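Uncharacterized protein (Bacteroides ovatus CL02T12C04, PDB 6PTM) probably hydrolyses carrageenan oligosaccharides from the chain end, as an exo-acting glycoside hydrolase of family GH42. Local coordinates at residues G222-V227 against T284-M289; K155-K160 against G280-G285. All blocks are in the same frame, centred on the assembly; numbering follows the deposited sequence. Where two conformers were deposited one is given.

Contact 1. Residues G222-V227 against T284-M289; sequences GSIGFV and TGLGYM
Ile-224 and Leu-286 meet where the two segments begin to run together: CD1 of the isoleucine lies 3.9 Å from CG of the leucine, and the two branches pass at a slant. With CG1 anti to the backbone N (chi1 -164°), the isoleucine's long arm lies over the peptide between Gly-285 and Leu-286. Gly-285 is the hollow for that bump, since a CB on it would collide with Ile-224 CG1. Cutting this isoleucine back to an alanine would probably open a gap over the peptide and leave Leu-286 without the methyl it packs on, though Leu-163 of strand 162-165 touches both side chains.

Residues Thr-284 to Gly-287 form a type I turn that curls round the carbonyl of Gly-225, whose O takes the N-H of Leu-286 at 2.8 Å. Gly-287, at positive phi, then brings the chain into line beside 225-227. Its O accepts from Val-227 N at 2.9 Å, while Met-289 N reaches Val-227 O at 2.7 Å; these two bonds set the parallel pairing of Val-227 with Tyr-288.

On one face of the sheet Val-227 and Tyr-288 lie side by side, pointing the same way, the valine CB 3.7 Å from ring atom CD2. Val-227 CG2 also meets Thr-284 CG2, and Met-278 of helix 261-278 touches all three residues. On the other face CB of Met-289 fits against the Phe-226 ring edge, 3.6 Å from CD2, before the methionine chain bends away; Phe-467 makes an edge-to-face contact with the same phenylalanine. Strands 225-230 and 288-292, parallel neighbours joined by a connection that includes helix 261-278, form a beta-alpha-beta crossover, consistent with the (beta/alpha)8 barrel of GH42 enzymes.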
ATOM      1  N   GLY A 222      -9.099  14.135  20.758  1.00 18.38           N
ATOM      2  CA  GLY A 222      -8.599  14.719  19.496  1.00 19.69           C
ATOM      3  C   GLY A 222      -9.291  14.120  18.284  1.00 18.01           C
ATOM      4  O   GLY A 222     -10.449  13.718  18.404  1.00 18.27           O
ATOM      5  N   SER A 223      -8.612  14.090  17.142  1.00 18.81           N
ATOM      6  CA  SER A 223      -9.161  13.518  15.891  1.00 18.19           C
ATOM      7  C   SER A 223      -8.582  12.128  15.669  1.00 17.15           C
ATOM      8  O   SER A 223      -7.643  11.727  16.423  1.00 16.48           O
ATOM      9  CB  SER A 223      -8.918  14.426  14.715  1.00 18.98           C
ATOM     10  OG  SER A 223      -7.548  14.764  14.630  1.00 20.11           O
ATOM     11  N   ILE A 224      -9.126  11.398  14.691  1.00 14.72           N
ATOM     12  CA  ILE A 224      -8.673  10.009  14.472  1.00 15.49           C
ATOM     13  C   ILE A 224      -7.187  10.096  14.133  1.00 13.74           C
ATOM     14  O   ILE A 224      -6.779  11.023  13.424  1.00 15.49           O
ATOM     15  CB  ILE A 224      -9.500   9.251  13.425  1.00 15.27           C
ATOM     16  CG1 ILE A 224      -9.218   7.758  13.549  1.00 16.19           C
ATOM     17  CG2 ILE A 224      -9.260   9.821  12.029  1.00 15.81           C
ATOM     18  CD1 ILE A 224     -10.187   6.848  12.797  1.00 16.87           C
ATOM     19  N   GLY A 225      -6.403   9.214  14.724  1.00 13.45           N
ATOM     20  CA  GLY A 225      -4.942   9.312  14.678  1.00 14.40           C
ATOM     21  C   GLY A 225      -4.286   7.973  14.898  1.00 14.30           C
ATOM     22  O   GLY A 225      -4.984   6.952  15.159  1.00 14.83           O
ATOM     23  N   PHE A 226      -2.974   7.964  14.780  1.00 13.97           N
ATOM     24  CA  PHE A 226      -2.194   6.746  15.077  1.00 14.35           C
ATOM     25  C   PHE A 226      -0.963   7.091  15.924  1.00 14.54           C
ATOM     26  O   PHE A 226      -0.490   8.256  15.990  1.00 13.17           O
ATOM     27  CB  PHE A 226      -1.875   6.012  13.782  1.00 13.78           C
ATOM     28  CG  PHE A 226      -0.722   6.555  12.991  1.00 14.80           C
ATOM     29  CD1 PHE A 226      -0.883   7.663  12.179  1.00 15.59           C
ATOM     30  CD2 PHE A 226       0.503   5.924  12.996  1.00 14.98           C
ATOM     31  CE1 PHE A 226       0.161   8.156  11.420  1.00 16.02           C
ATOM     32  CE2 PHE A 226       1.538   6.393  12.200  1.00 16.39           C
ATOM     33  CZ  PHE A 226       1.362   7.501  11.404  1.00 16.64           C
ATOM     34  N   VAL A 227      -0.482   6.066  16.627  1.00 14.97           N
ATOM     35  CA  VAL A 227       0.740   6.143  17.478  1.00 15.10           C
ATOM     36  C   VAL A 227       1.913   5.573  16.679  1.00 14.09           C
ATOM     37  O   VAL A 227       1.803   4.472  16.115  1.00 13.95           O
ATOM     38  CB  VAL A 227       0.542   5.402  18.805  1.00 15.03           C
ATOM     39  CG1 VAL A 227       1.771   5.500  19.691  1.00 14.83           C
ATOM     40  CG2 VAL A 227      -0.693   5.908  19.532  1.00 15.48           C
ATOM     41  N   THR A 284      -5.816   7.273  18.824  1.00 16.00           N
ATOM     42  CA  THR A 284      -5.315   5.894  18.603  1.00 16.40           C
ATOM     43  C   THR A 284      -6.235   5.137  17.646  1.00 16.30           C
ATOM     44  O   THR A 284      -5.937   3.968  17.397  1.00 17.28           O
ATOM     45  CB  THR A 284      -5.197   5.110  19.919  1.00 17.42           C
ATOM     46  OG1 THR A 284      -6.486   4.841  20.478  1.00 14.61           O
ATOM     47  CG2 THR A 284      -4.366   5.864  20.927  1.00 19.44           C
ATOM     48  N   GLY A 285      -7.298   5.754  17.124  1.00 16.02           N
ATOM     49  CA  GLY A 285      -8.310   5.026  16.318  1.00 16.29           C
ATOM     50  C   GLY A 285      -7.760   4.365  15.050  1.00 16.08           C
ATOM     51  O   GLY A 285      -8.307   3.302  14.638  1.00 16.80           O
ATOM     52  N   LEU A 286      -6.758   4.960  14.408  1.00 14.91           N
ATOM     53  CA  LEU A 286      -6.094   4.331  13.235  1.00 14.77           C
ATOM     54  C   LEU A 286      -4.829   3.594  13.702  1.00 14.48           C
ATOM     55  O   LEU A 286      -3.961   3.302  12.876  1.00 14.46           O
ATOM     56  CB  LEU A 286      -5.824   5.384  12.155  1.00 14.77           C
ATOM     57  CG  LEU A 286      -6.948   5.515  11.128  1.00 15.61           C
ATOM     58  CD1 LEU A 286      -6.736   6.739  10.284  1.00 15.97           C
ATOM     59  CD2 LEU A 286      -7.072   4.278  10.233  1.00 16.20           C
ATOM     60  N   GLY A 287      -4.753   3.297  14.997  1.00 13.54           N
ATOM     61  CA  GLY A 287      -3.938   2.200  15.504  1.00 13.03           C
ATOM     62  C   GLY A 287      -2.549   2.630  15.923  1.00 14.08           C
ATOM     63  O   GLY A 287      -2.250   3.872  16.009  1.00 12.94           O
ATOM     64  N   TYR A 288      -1.771   1.608  16.272  1.00 13.24           N
ATOM     65  CA  TYR A 288      -0.374   1.690  16.738  1.00 14.65           C
ATOM     66  C   TYR A 288       0.532   1.129  15.641  1.00 14.59           C
ATOM     67  O   TYR A 288       0.454  -0.073  15.269  1.00 13.17           O
ATOM     68  CB  TYR A 288      -0.206   0.919  18.049  1.00 14.77           C
ATOM     69  CG  TYR A 288      -1.004   1.436  19.214  1.00 15.60           C
ATOM     70  CD1 TYR A 288      -2.365   1.158  19.322  1.00 16.64           C
ATOM     71  CD2 TYR A 288      -0.392   2.116  20.256  1.00 15.58           C
ATOM     72  CE1 TYR A 288      -3.106   1.600  20.404  1.00 16.34           C
ATOM     73  CE2 TYR A 288      -1.121   2.563  21.353  1.00 16.33           C
ATOM     74  CZ  TYR A 288      -2.482   2.301  21.423  1.00 16.61           C
ATOM     75  OH  TYR A 288      -3.231   2.689  22.490  1.00 15.57           O
ATOM     76  N   MET A 289       1.382   2.001  15.117  1.00 15.12           N
ATOM     77  CA  MET A 289       2.287   1.684  13.987  1.00 15.99           C
ATOM     78  C   MET A 289       3.601   1.167  14.571  1.00 15.01           C
ATOM     79  O   MET A 289       4.310   1.964  15.219  1.00 15.71           O
ATOM     80  CB  MET A 289       2.488   2.961  13.174  1.00 18.08           C
ATOM     81  CG  MET A 289       2.853   2.723  11.732  1.00 21.54           C
ATOM     82  SD  MET A 289       4.543   2.228  11.548  1.00 26.95           S
ATOM     83  CE  MET A 289       5.474   3.569  12.291  1.00 21.49           C
TER

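Contact 2. Residues K155-K160 against G280-G285; sequences KVKVDK and GKQYTG
Gln-282 grips 155-160 with both ends of its amide. NE2 donates to the backbone O of Val-156 at 2.8 Å, and the bond is close to straight (167°); it arrives on a lone pair in the carbonyl plane, and that oxygen also lies close to the plane of the glutamine amide. The other end, OE1, accepts from Lys-157 NZ at 3.0 Å, but here the ammonium stands above the plane of the glutamine carbonyl, 42° out of it. Because NE2 gives a further hydrogen bond to Trp-153 O, the amide's rotation is fixed by three bonds, and its NH2 group donates to two main-chain carbonyls.

The torsions explain the reach. Gln-282 leaves its 3-10 turn with CG anti to the backbone N (chi1 177°) and then bends at chi2, which swings the amide across to 155-157. Lys-157 leaves its strand pointing away from the turn; a bend at chi2 folds the chain back, and its end crosses the glutamine at a slant. The turn is itself tied up by Lys-281 O, which takes both the N and the OG1 of Thr-284, the hydroxyl at 2.7 Å.

Farther along, the packing is thin: Val-158 CG2 comes to 3.4 Å from Gly-285 O, and Ile-224 fills in beside Gln-282. The backbone N of Gln-282 is held by Asp-221 OD1. Val-156 and Val-158 both rest on Leu-163 of strand 162-165, the antiparallel neighbour of strand 157-159 in the mixed sheet. On the side of the turn, Tyr-283 touches Met-278 of helix 261-278; the turn follows that helix in the chain and leads into strand 288-292.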
ATOM      1  N   LYS A 155     -15.052  12.311  14.835  1.00 18.95           N
ATOM      2  CA  LYS A 155     -16.198  11.384  14.918  1.00 20.68           C
ATOM      3  C   LYS A 155     -15.972  10.123  14.072  1.00 21.61           C
ATOM      4  O   LYS A 155     -16.805   9.227  14.169  1.00 23.69           O
ATOM      5  CB  LYS A 155     -17.465  12.133  14.483  1.00 24.61           C
ATOM      6  CG  LYS A 155     -17.859  13.275  15.411  1.00 27.72           C
ATOM      7  CD  LYS A 155     -19.229  13.841  15.104  1.00 32.92           C
ATOM      8  CE  LYS A 155     -19.643  15.019  15.971  1.00 37.72           C
ATOM      9  NZ  LYS A 155     -18.844  15.128  17.219  1.00 38.52           N
ATOM     10  N   VAL A 156     -14.877  10.003  13.319  1.00 20.23           N
ATOM     11  CA  VAL A 156     -14.653   8.815  12.429  1.00 18.12           C
ATOM     12  C   VAL A 156     -14.300   7.616  13.301  1.00 19.04           C
ATOM     13  O   VAL A 156     -13.490   7.765  14.258  1.00 16.80           O
ATOM     14  CB  VAL A 156     -13.586   9.091  11.351  1.00 17.73           C
ATOM     15  CG1 VAL A 156     -13.306   7.867  10.485  1.00 19.55           C
ATOM     16  CG2 VAL A 156     -14.030  10.206  10.447  1.00 18.43           C
ATOM     17  N   LYS A 157     -14.871   6.465  12.978  1.00 18.42           N
ATOM     18  CA  LYS A 157     -14.545   5.193  13.662  1.00 18.90           C
ATOM     19  C   LYS A 157     -14.172   4.114  12.643  1.00 18.45           C
ATOM     20  O   LYS A 157     -14.681   4.135  11.480  1.00 17.41           O
ATOM     21  CB  LYS A 157     -15.741   4.724  14.490  1.00 21.10           C
ATOM     22  CG  LYS A 157     -16.247   5.717  15.522  1.00 23.17           C
ATOM     23  CD  LYS A 157     -15.307   5.922  16.682  1.00 25.81           C
ATOM     24  CE  LYS A 157     -15.850   6.960  17.638  1.00 26.89           C
ATOM     25  NZ  LYS A 157     -14.840   7.261  18.676  1.00 27.58           N
ATOM     26  N   VAL A 158     -13.341   3.167  13.078  1.00 17.33           N
ATOM     27  CA  VAL A 158     -13.050   1.947  12.300  1.00 16.37           C
ATOM     28  C   VAL A 158     -14.211   0.996  12.510  1.00 17.75           C
ATOM     29  O   VAL A 158     -14.600   0.751  13.675  1.00 16.15           O
ATOM     30  CB  VAL A 158     -11.726   1.294  12.685  1.00 16.21           C
ATOM     31  CG1 VAL A 158     -11.588  -0.054  11.990  1.00 15.95           C
ATOM     32  CG2 VAL A 158     -10.569   2.197  12.343  1.00 16.04           C
ATOM     33  N   ASP A 159     -14.732   0.461  11.421  1.00 16.64           N
ATOM     34  CA  ASP A 159     -15.731  -0.621  11.501  1.00 17.67           C
ATOM     35  C   ASP A 159     -15.389  -1.643  10.418  1.00 16.85           C
ATOM     36  O   ASP A 159     -15.631  -1.362   9.227  1.00 15.72           O
ATOM     37  CB  ASP A 159     -17.129  -0.019  11.389  1.00 19.66           C
ATOM     38  CG  ASP A 159     -18.253  -1.028  11.451  1.00 21.53           C
ATOM     39  OD1 ASP A 159     -17.971  -2.202  11.653  1.00 20.67           O
ATOM     40  OD2 ASP A 159     -19.375  -0.628  11.253  1.00 27.27           O
ATOM     41  N   LYS A 160     -14.872  -2.793  10.818  1.00 16.09           N
ATOM     42  CA  LYS A 160     -14.454  -3.885   9.896  0.50 16.08           C
ATOM     43  C   LYS A 160     -13.479  -3.290   8.864  1.00 15.55           C
ATOM     44  O   LYS A 160     -12.415  -2.863   9.314  1.00 14.72           O
ATOM     45  CB  LYS A 160     -15.707  -4.580   9.345  0.50 17.23           C
ATOM     46  CG  LYS A 160     -15.462  -5.865   8.566  0.50 17.16           C
ATOM     47  CD  LYS A 160     -16.706  -6.700   8.385  0.50 17.86           C
ATOM     48  CE  LYS A 160     -16.513  -7.894   7.470  0.50 17.87           C
ATOM     49  NZ  LYS A 160     -17.789  -8.609   7.239  0.50 17.66           N
ATOM     50  N   GLY A 280      -7.914   3.865  24.324  1.00 22.94           N
ATOM     51  CA  GLY A 280      -9.316   4.150  23.985  1.00 23.93           C
ATOM     52  C   GLY A 280      -9.468   5.506  23.332  1.00 23.41           C
ATOM     53  O   GLY A 280     -10.581   5.841  22.929  1.00 26.14           O
ATOM     54  N   LYS A 281      -8.410   6.304  23.245  1.00 19.68           N
ATOM     55  CA  LYS A 281      -8.570   7.712  22.815  1.00 18.70           C
ATOM     56  C   LYS A 281      -8.738   7.765  21.294  1.00 19.05           C
ATOM     57  O   LYS A 281      -8.145   6.917  20.566  1.00 18.64           O
ATOM     58  CB  LYS A 281      -7.427   8.553  23.373  1.00 18.69           C
ATOM     59  CG  LYS A 281      -7.541   8.624  24.896  1.00 20.61           C
ATOM     60  CD  LYS A 281      -6.782   9.706  25.581  1.00 21.30           C
ATOM     61  CE  LYS A 281      -7.069   9.708  27.071  1.00 22.48           C
ATOM     62  NZ  LYS A 281      -6.132  10.641  27.736  1.00 25.14           N
ATOM     63  N   GLN A 282      -9.468   8.767  20.826  1.00 16.41           N
ATOM     64  CA  GLN A 282      -9.751   8.926  19.382  1.00 16.62           C
ATOM     65  C   GLN A 282      -8.414   8.994  18.617  1.00 16.45           C
ATOM     66  O   GLN A 282      -8.398   8.462  17.476  1.00 17.99           O
ATOM     67  CB  GLN A 282     -10.694  10.112  19.185  1.00 16.01           C
ATOM     68  CG  GLN A 282     -11.005  10.428  17.714  1.00 16.68           C
ATOM     69  CD  GLN A 282     -11.903   9.434  17.008  1.00 16.92           C
ATOM     70  OE1 GLN A 282     -12.241   8.373  17.554  1.00 16.87           O
ATOM     71  NE2 GLN A 282     -12.258   9.746  15.760  1.00 16.50           N
ATOM     72  N   TYR A 283      -7.310   9.527  19.199  1.00 16.72           N
ATOM     73  CA  TYR A 283      -6.022   9.711  18.465  1.00 15.94           C
ATOM     74  C   TYR A 283      -5.293   8.368  18.281  1.00 15.82           C
ATOM     75  O   TYR A 283      -4.263   8.357  17.604  1.00 15.88           O
ATOM     76  CB  TYR A 283      -5.145  10.824  19.057  1.00 16.50           C
ATOM     77  CG  TYR A 283      -4.562  10.599  20.433  1.00 17.04           C
ATOM     78  CD1 TYR A 283      -3.488   9.738  20.630  1.00 17.23           C
ATOM     79  CD2 TYR A 283      -5.063  11.271  21.540  1.00 18.90           C
ATOM     80  CE1 TYR A 283      -2.942   9.519  21.895  1.00 17.42           C
ATOM     81  CE2 TYR A 283      -4.523  11.077  22.811  1.00 18.72           C
ATOM     82  CZ  TYR A 283      -3.444  10.213  22.982  1.00 18.05           C
ATOM     83  OH  TYR A 283      -2.910  10.010  24.217  1.00 17.87           O
ATOM     84  N   THR A 284      -5.816   7.273  18.824  1.00 16.00           N
ATOM     85  CA  THR A 284      -5.315   5.894  18.603  1.00 16.40           C
ATOM     86  C   THR A 284      -6.235   5.137  17.646  1.00 16.30           C
ATOM     87  O   THR A 284      -5.937   3.968  17.397  1.00 17.28           O
ATOM     88  CB  THR A 284      -5.197   5.110  19.919  1.00 17.42           C
ATOM     89  OG1 THR A 284      -6.486   4.841  20.478  1.00 14.61           O
ATOM     90  CG2 THR A 284      -4.366   5.864  20.927  1.00 19.44           C
ATOM     91  N   GLY A 285      -7.298   5.754  17.124  1.00 16.02           N
ATOM     92  CA  GLY A 285      -8.310   5.026  16.318  1.00 16.29           C
ATOM     93  C   GLY A 285      -7.760   4.365  15.050  1.00 16.08           C
ATOM     94  O   GLY A 285      -8.307   3.302  14.638  1.00 16.80           O
TER

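How the contacts relate
Contact 1 and contact 2 lie about 7 Å apart, centre to centre, and share Thr-284 and Gly-285. Along the chain 155-160 comes first, then 222-227, and both meet the connection from helix 261-278 to strand 288-292: contact 2 uses its beginning, contact 1 its end and the start of the strand. Gln-282 also packs on the backbone of Gly-222 and Ser-223, and Ile-224 CD1 reaches Val-156 O, so the two contacts form one continuous patch. Through it an edge strand of the mixed sheet, 157-159, is joined to parallel strands 225-230 and 288-292, which are probably part of the barrel wall.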